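G/U mismatch-specific DNA glycosylase (Deinococcus radiodurans, PDB 2C2Q) belongs to the uracil-DNA glycosylase superfamily, as a mismatch-specific member built as a compact single-domain alpha/beta fold around a mixed beta-sheet. Local coordinates at residues S36-R41 and Y46-N51; R55-H58 and L62-R65; L146-P149 and E153-V156. The protein carries 1 engineered substitution. All coordinates share one frame; numbering follows the deposited sequence.

Contact 1 of 3, residues S36-R41 and Y46-N51; sequences SGISAR and YANPEN
I38 lays its CG2 methyl over the peptide that joins A47 to N48, with CG2 3.6 Å from A47 O, and the same methyl also packs on A47 CB. The contact is a helix N-terminus packed against the loop that follows it: helix 37-42 starts behind the N-cap S36, and 46-51 carries the chain on to helix 53-59 in this uracil-DNA glycosylase fold. The other branch of I38 extends along the loop to N48, its CD1 reaching N48 ND2 at 4.0 Å, the two side chains meeting at a slant, with the ring of P49 beyond. CG2 can face the loop because it stands anti to the backbone N (CG1 at chi1 -71°).

The polar half lies one residue further along. S39 OG accepts from A47 N in a nearly straight bond of 2.9 Å (174° at the hydrogen), which fixes the loop backbone to the first turn of the helix. S36 OG in turn caps that turn by accepting from S39 N, and a water that bonds S36 OG also accepts from N48 N, linking the cap to the loop. Y46 turns away to stack on F53 and bond T121 through its hydroxyl; its side chain lies about 3 Å from a bound acetate.

Further along, N48 shapes the loop itself. It opens a type I turn closed by N51 N on N48 O, and its own amide forms an Asx turn: E50 N donates to N48 OD1 at 2.8 Å, tilted 20° from the carbonyl plane.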
# COMPACT_ATOMS: atom_id res chain seq x y z
N SER A 36 -10.40 -0.14 -6.64
CA SER A 36 -11.24 0.15 -7.83
C SER A 36 -12.46 -0.77 -7.88
O SER A 36 -12.52 -1.86 -7.26
CB SER A 36 -10.44 0.03 -9.17
OG SER A 36 -10.20 -1.37 -9.40
N GLY A 37 -13.46 -0.41 -8.71
CA GLY A 37 -14.59 -1.33 -8.92
C GLY A 37 -14.18 -2.67 -9.41
O GLY A 37 -14.67 -3.71 -8.95
N ILE A 38 -13.24 -2.70 -10.35
CA ILE A 38 -12.79 -3.98 -10.84
C ILE A 38 -12.13 -4.80 -9.70
O ILE A 38 -12.37 -6.01 -9.59
CB ILE A 38 -11.74 -3.73 -12.04
CG1 ILE A 38 -12.51 -3.21 -13.29
CG2 ILE A 38 -10.94 -5.01 -12.37
CD1 ILE A 38 -11.47 -2.66 -14.37
N SER A 39 -11.29 -4.16 -8.90
CA SER A 39 -10.63 -4.83 -7.76
C SER A 39 -11.65 -5.39 -6.73
O SER A 39 -11.53 -6.52 -6.30
CB SER A 39 -9.65 -3.88 -7.09
OG SER A 39 -8.57 -3.60 -8.01
N ALA A 40 -12.64 -4.58 -6.43
CA ALA A 40 -13.72 -4.98 -5.48
C ALA A 40 -14.49 -6.18 -6.05
O ALA A 40 -14.75 -7.14 -5.34
CB ALA A 40 -14.62 -3.84 -5.25
N ARG A 41 -14.88 -6.12 -7.33
CA ARG A 41 -15.57 -7.25 -7.95
C ARG A 41 -14.76 -8.50 -8.02
O ARG A 41 -15.30 -9.57 -7.73
CB ARG A 41 -16.08 -6.86 -9.33
CG ARG A 41 -17.16 -5.84 -9.19
CD ARG A 41 -17.97 -5.66 -10.45
NE ARG A 41 -17.12 -5.44 -11.61
CZ ARG A 41 -16.59 -4.27 -11.95
NH1 ARG A 41 -16.81 -3.18 -11.21
NH2 ARG A 41 -15.85 -4.19 -13.04
N TYR A 46 -5.44 -4.06 -7.08
CA TYR A 46 -4.88 -3.50 -8.33
C TYR A 46 -5.19 -4.43 -9.49
O TYR A 46 -4.26 -4.85 -10.25
CB TYR A 46 -3.36 -3.29 -8.14
CG TYR A 46 -3.05 -2.43 -6.95
CD1 TYR A 46 -3.22 -1.02 -6.98
CD2 TYR A 46 -2.62 -3.02 -5.77
CE1 TYR A 46 -2.96 -0.25 -5.85
CE2 TYR A 46 -2.35 -2.27 -4.62
CZ TYR A 46 -2.53 -0.87 -4.65
OH TYR A 46 -2.29 -0.09 -3.55
N ALA A 47 -6.48 -4.78 -9.61
CA ALA A 47 -6.94 -5.77 -10.57
C ALA A 47 -7.25 -5.22 -11.97
O ALA A 47 -7.47 -6.00 -12.91
CB ALA A 47 -8.16 -6.59 -10.02
N ASN A 48 -7.33 -3.89 -12.11
CA ASN A 48 -7.52 -3.26 -13.43
C ASN A 48 -6.29 -3.65 -14.23
O ASN A 48 -5.15 -3.43 -13.82
CB ASN A 48 -7.64 -1.76 -13.30
CG ASN A 48 -7.75 -1.06 -14.65
OD1 ASN A 48 -7.13 -1.49 -15.62
ND2 ASN A 48 -8.53 -0.01 -14.71
N PRO A 49 -6.51 -4.29 -15.36
CA PRO A 49 -5.41 -4.88 -16.10
C PRO A 49 -4.40 -3.82 -16.61
O PRO A 49 -3.29 -4.19 -16.91
CB PRO A 49 -6.08 -5.55 -17.29
CG PRO A 49 -7.51 -5.70 -16.91
CD PRO A 49 -7.83 -4.53 -15.99
N GLU A 50 -4.79 -2.55 -16.69
CA GLU A 50 -3.87 -1.46 -17.11
C GLU A 50 -3.16 -0.78 -15.91
O GLU A 50 -2.36 0.16 -16.08
CB GLU A 50 -4.62 -0.41 -17.92
CG GLU A 50 -5.20 -0.99 -19.20
CD GLU A 50 -5.83 0.08 -20.07
OE1 GLU A 50 -6.82 0.70 -19.62
OE2 GLU A 50 -5.32 0.29 -21.20
N ASN A 51 -3.54 -1.18 -14.69
CA ASN A 51 -2.87 -0.67 -13.51
C ASN A 51 -1.49 -1.32 -13.47
O ASN A 51 -1.39 -2.54 -13.61
CB ASN A 51 -3.67 -1.02 -12.21
CG ASN A 51 -3.09 -0.28 -11.01
OD1 ASN A 51 -1.93 -0.51 -10.66
ND2 ASN A 51 -3.86 0.64 -10.42
O HOH W 1 -7.19 -1.53 -10.09

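Contact 2 of 3, residues R55-H58 and L62-R65; sequences RTLH and LTPR
With CG anti to the backbone N (chi1 -176°), the H58 side chain swings its imidazole over the loop, while T63 holds OG1 between its N and carbonyl carbon (chi1 71°), turned to the backbone of H58 and to R65 O. R65 C lies over one face of the H58 ring, offset toward the rim and 3.7 Å from CD2. T63 O sits at the ring's edge, in its plane, and P64 O approaches NE2 obliquely. The C-terminal part of helix 53-59 thus packs on the loop that leaves it, a helix-to-loop turn on the way to strand 80-84 of this uracil-DNA glycosylase superfamily fold.

The backbone join centres on L57 O, which takes two donors. L62 N comes in nearly in line with the C=O bond at 2.8 Å, although its N-H is bent (133°). T63 N, at 3.2 Å, points its hydrogen straighter but comes from well above the carbonyl plane. Next to them, H58 CA makes a CA-H...O contact with T63 O at 3.5 Å.

On the buried side L57 CD2 meets L62 CD1 at 3.8 Å, and T63 CG2 touches L57 CB and CD1. These leucines continue into the core, L57 against W173 and L30, L62 against V180 and L28, so the helix end and loop both pack against strand 28-32 and helix 171-188. T63 OG1 donates to R65 O at 2.7 Å, tying that carbonyl back to the loop. A single carbonyl near the helix end is thus answered by two loop amides, and the hydroxyl spends its proton inside the loop, where it fixes the carbonyl group that the histidine covers.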
# COMPACT_ATOMS: atom_id res chain seq x y z
N ARG A 55 3.07 -5.51 -12.28
CA ARG A 55 4.29 -5.37 -13.15
C ARG A 55 5.41 -4.68 -12.37
O ARG A 55 6.56 -5.14 -12.37
CB ARG A 55 3.94 -4.53 -14.36
CG ARG A 55 5.04 -4.23 -15.40
CD ARG A 55 4.36 -3.50 -16.62
NE ARG A 55 2.89 -3.71 -16.53
CZ ARG A 55 1.95 -2.83 -16.88
NH1 ARG A 55 2.28 -1.65 -17.43
NH2 ARG A 55 0.66 -3.14 -16.71
N THR A 56 5.08 -3.55 -11.72
CA THR A 56 6.06 -2.77 -11.01
C THR A 56 6.71 -3.55 -9.88
O THR A 56 7.93 -3.58 -9.75
CB THR A 56 5.46 -1.39 -10.54
OG1 THR A 56 4.98 -0.65 -11.70
CG2 THR A 56 6.50 -0.52 -9.81
N LEU A 57 5.92 -4.24 -9.05
CA LEU A 57 6.58 -5.06 -8.03
C LEU A 57 7.60 -6.05 -8.61
O LEU A 57 8.62 -6.27 -7.97
CB LEU A 57 5.54 -5.88 -7.24
CG LEU A 57 4.48 -5.15 -6.39
CD1 LEU A 57 3.83 -6.06 -5.37
CD2 LEU A 57 4.71 -3.81 -5.84
N HIS A 58 7.27 -6.68 -9.73
CA HIS A 58 8.18 -7.63 -10.43
C HIS A 58 9.41 -6.86 -10.94
O HIS A 58 10.57 -7.27 -10.69
CB HIS A 58 7.48 -8.28 -11.59
CG HIS A 58 8.31 -9.31 -12.28
ND1 HIS A 58 8.10 -9.68 -13.60
CD2 HIS A 58 9.33 -10.08 -11.82
CE1 HIS A 58 8.98 -10.61 -13.92
NE2 HIS A 58 9.73 -10.88 -12.87
N LEU A 62 10.51 -6.58 -5.93
CA LEU A 62 9.77 -6.82 -4.66
C LEU A 62 9.19 -8.22 -4.71
O LEU A 62 9.06 -8.90 -3.65
CB LEU A 62 8.68 -5.75 -4.47
CG LEU A 62 9.17 -4.39 -4.02
CD1 LEU A 62 8.12 -3.27 -4.16
CD2 LEU A 62 9.75 -4.48 -2.59
N THR A 63 8.85 -8.67 -5.91
CA THR A 63 8.48 -10.06 -6.16
C THR A 63 9.33 -10.65 -7.31
O THR A 63 9.75 -9.91 -8.21
CB THR A 63 6.95 -10.20 -6.46
OG1 THR A 63 6.58 -9.66 -7.76
CG2 THR A 63 6.11 -9.46 -5.41
N PRO A 64 9.60 -11.96 -7.26
CA PRO A 64 10.40 -12.65 -8.30
C PRO A 64 9.66 -13.01 -9.59
O PRO A 64 10.32 -13.44 -10.56
CB PRO A 64 10.84 -13.94 -7.61
CG PRO A 64 9.71 -14.25 -6.63
CD PRO A 64 9.26 -12.87 -6.14
N ARG A 65 8.33 -12.91 -9.60
CA ARG A 65 7.49 -13.18 -10.78
C ARG A 65 6.44 -12.10 -10.74
O ARG A 65 6.28 -11.48 -9.70
CB ARG A 65 6.81 -14.54 -10.64
CG ARG A 65 7.52 -15.73 -11.36
CD ARG A 65 6.93 -17.13 -10.96
NE ARG A 65 5.83 -16.99 -10.00
CZ ARG A 65 4.53 -16.87 -10.32
NH1 ARG A 65 4.16 -16.92 -11.60
NH2 ARG A 65 3.61 -16.72 -9.37

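Contact 3 of 3, residues L146-P149 and E153-V156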
# COMPACT_ATOMS: atom_id res chain seq x y z
N LEU A 146 4.41 11.58 12.98
CA LEU A 146 3.59 11.76 14.23
C LEU A 146 2.14 11.19 14.28
O LEU A 146 1.25 11.60 13.53
CB LEU A 146 3.51 13.25 14.64
CG LEU A 146 4.70 14.13 15.05
CD1 LEU A 146 4.21 15.58 15.30
CD2 LEU A 146 5.52 13.58 16.27
N ASP A 147 1.94 10.20 15.14
CA ASP A 147 3.07 9.37 15.52
C ASP A 147 2.93 7.90 15.14
O ASP A 147 1.85 7.45 14.77
CB ASP A 147 3.54 9.58 16.95
CG ASP A 147 5.04 9.45 17.03
OD1 ASP A 147 5.55 8.82 17.99
OD2 ASP A 147 5.77 9.91 16.13
N TRP A 148 4.03 7.16 15.27
CA TRP A 148 4.29 6.09 14.35
C TRP A 148 5.45 5.29 14.94
O TRP A 148 6.41 5.88 15.50
CB TRP A 148 4.71 6.78 13.02
CG TRP A 148 4.47 6.07 11.76
CD1 TRP A 148 5.40 5.36 11.05
CD2 TRP A 148 3.25 6.01 10.99
NE1 TRP A 148 4.83 4.84 9.91
CE2 TRP A 148 3.52 5.22 9.85
CE3 TRP A 148 1.97 6.53 11.16
CZ2 TRP A 148 2.53 4.94 8.87
CZ3 TRP A 148 0.98 6.24 10.19
CH2 TRP A 148 1.27 5.44 9.08
N PRO A 149 5.39 3.96 14.84
CA PRO A 149 6.50 3.15 15.35
C PRO A 149 7.76 3.63 14.60
O PRO A 149 7.75 3.75 13.35
CB PRO A 149 6.10 1.72 14.95
CG PRO A 149 4.55 1.78 14.76
CD PRO A 149 4.34 3.15 14.19
N GLU A 153 9.14 2.97 8.80
CA GLU A 153 9.41 4.06 7.84
C GLU A 153 8.18 4.27 6.97
O GLU A 153 7.40 3.34 6.74
CB GLU A 153 10.48 3.61 6.87
CG GLU A 153 11.89 3.41 7.33
CD GLU A 153 12.71 2.81 6.18
OE1 GLU A 153 13.32 1.78 6.40
OE2 GLU A 153 12.76 3.36 5.00
N LEU A 154 8.04 5.47 6.41
CA LEU A 154 6.80 5.82 5.66
C LEU A 154 7.25 6.34 4.30
O LEU A 154 8.19 7.14 4.19
CB LEU A 154 6.06 6.87 6.44
CG LEU A 154 4.58 7.24 6.33
CD1 LEU A 154 4.30 8.05 7.56
CD2 LEU A 154 4.25 8.03 5.05
N TRP A 155 6.58 5.88 3.24
CA TRP A 155 7.03 6.17 1.89
C TRP A 155 5.80 6.58 1.12
O TRP A 155 4.67 6.18 1.46
CB TRP A 155 7.63 4.91 1.21
CG TRP A 155 9.09 4.59 1.59
CD1 TRP A 155 9.60 4.36 2.85
CD2 TRP A 155 10.20 4.47 0.70
NE1 TRP A 155 10.95 4.07 2.79
CE2 TRP A 155 11.36 4.16 1.48
CE3 TRP A 155 10.35 4.62 -0.70
CZ2 TRP A 155 12.64 3.98 0.91
CZ3 TRP A 155 11.63 4.42 -1.26
CH2 TRP A 155 12.76 4.14 -0.44
N VAL A 156 6.03 7.37 0.07
CA VAL A 156 4.93 7.81 -0.80
C VAL A 156 5.35 7.51 -2.21
O VAL A 156 6.51 7.78 -2.60
CB VAL A 156 4.58 9.30 -0.59
CG1 VAL A 156 3.53 9.79 -1.62
CG2 VAL A 156 4.03 9.58 0.84
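Beside the central mixed sheet, the loop between edge strand 140-141 and its neighbour 153-156 folds back so that one of its side chains rests on the second strand. That side chain is W148, whose indole receives the CD1 methyl of L154 over one face. The methyl lies 4.0 Å from the centroid of the six-membered ring and 21° off its normal, a CH-pi contact, and its nearest ring atom is W148 CE2 at 3.7 Å. L154 CG backs it up against CZ2, and the two side chains cross at about a right angle. Both point across because each CG is anti to its own backbone N (chi1 -153° for W148, -160° for L154). E153 O lies near the indole plane at its edge, 4.3 Å from NE1.

Because side chains alternate along the strand, E153 and W155 lie on the side away from L154, and W155 NE1 donates to E153 OE2 at 2.9 Å, almost straight and in the indole plane, though from above the carboxylate plane. E153 OE1 forms a salt bridge with R179 of helix 171-188, so the carboxylate is held by two groups.

W148 also touches V118 and R107, and L154 reaches F120 and L130, which places the pair between the sheet and its helices. Such a join of connecting loop to inner strand is part of the layered alpha/beta build of this uracil-DNA glycosylase superfamily member, where helices flank the sheet.

From the N terminus, strand 28-32 leads into helix 37-42, where contact 1 closes the short excursion to the 46-51 loop. The chain then enters helix 53-59, and contact 2 closes the next loop onto that helix's own end. Much later, contact 3 closes the last few residues of the connection between strands 140-141 and 153-156. None nests or crosses: they follow in series. Contacts 1 and 2 join successive helices to their following loops and touch, P49 O lying 4.1 Å from R55 NH2 in packing, with centres about 17 Å apart. Contact 3, which ties a late loop to strand 153-156, is separate, about 27 Å from contact 1 between centres, on the opposite side of the chain's centre.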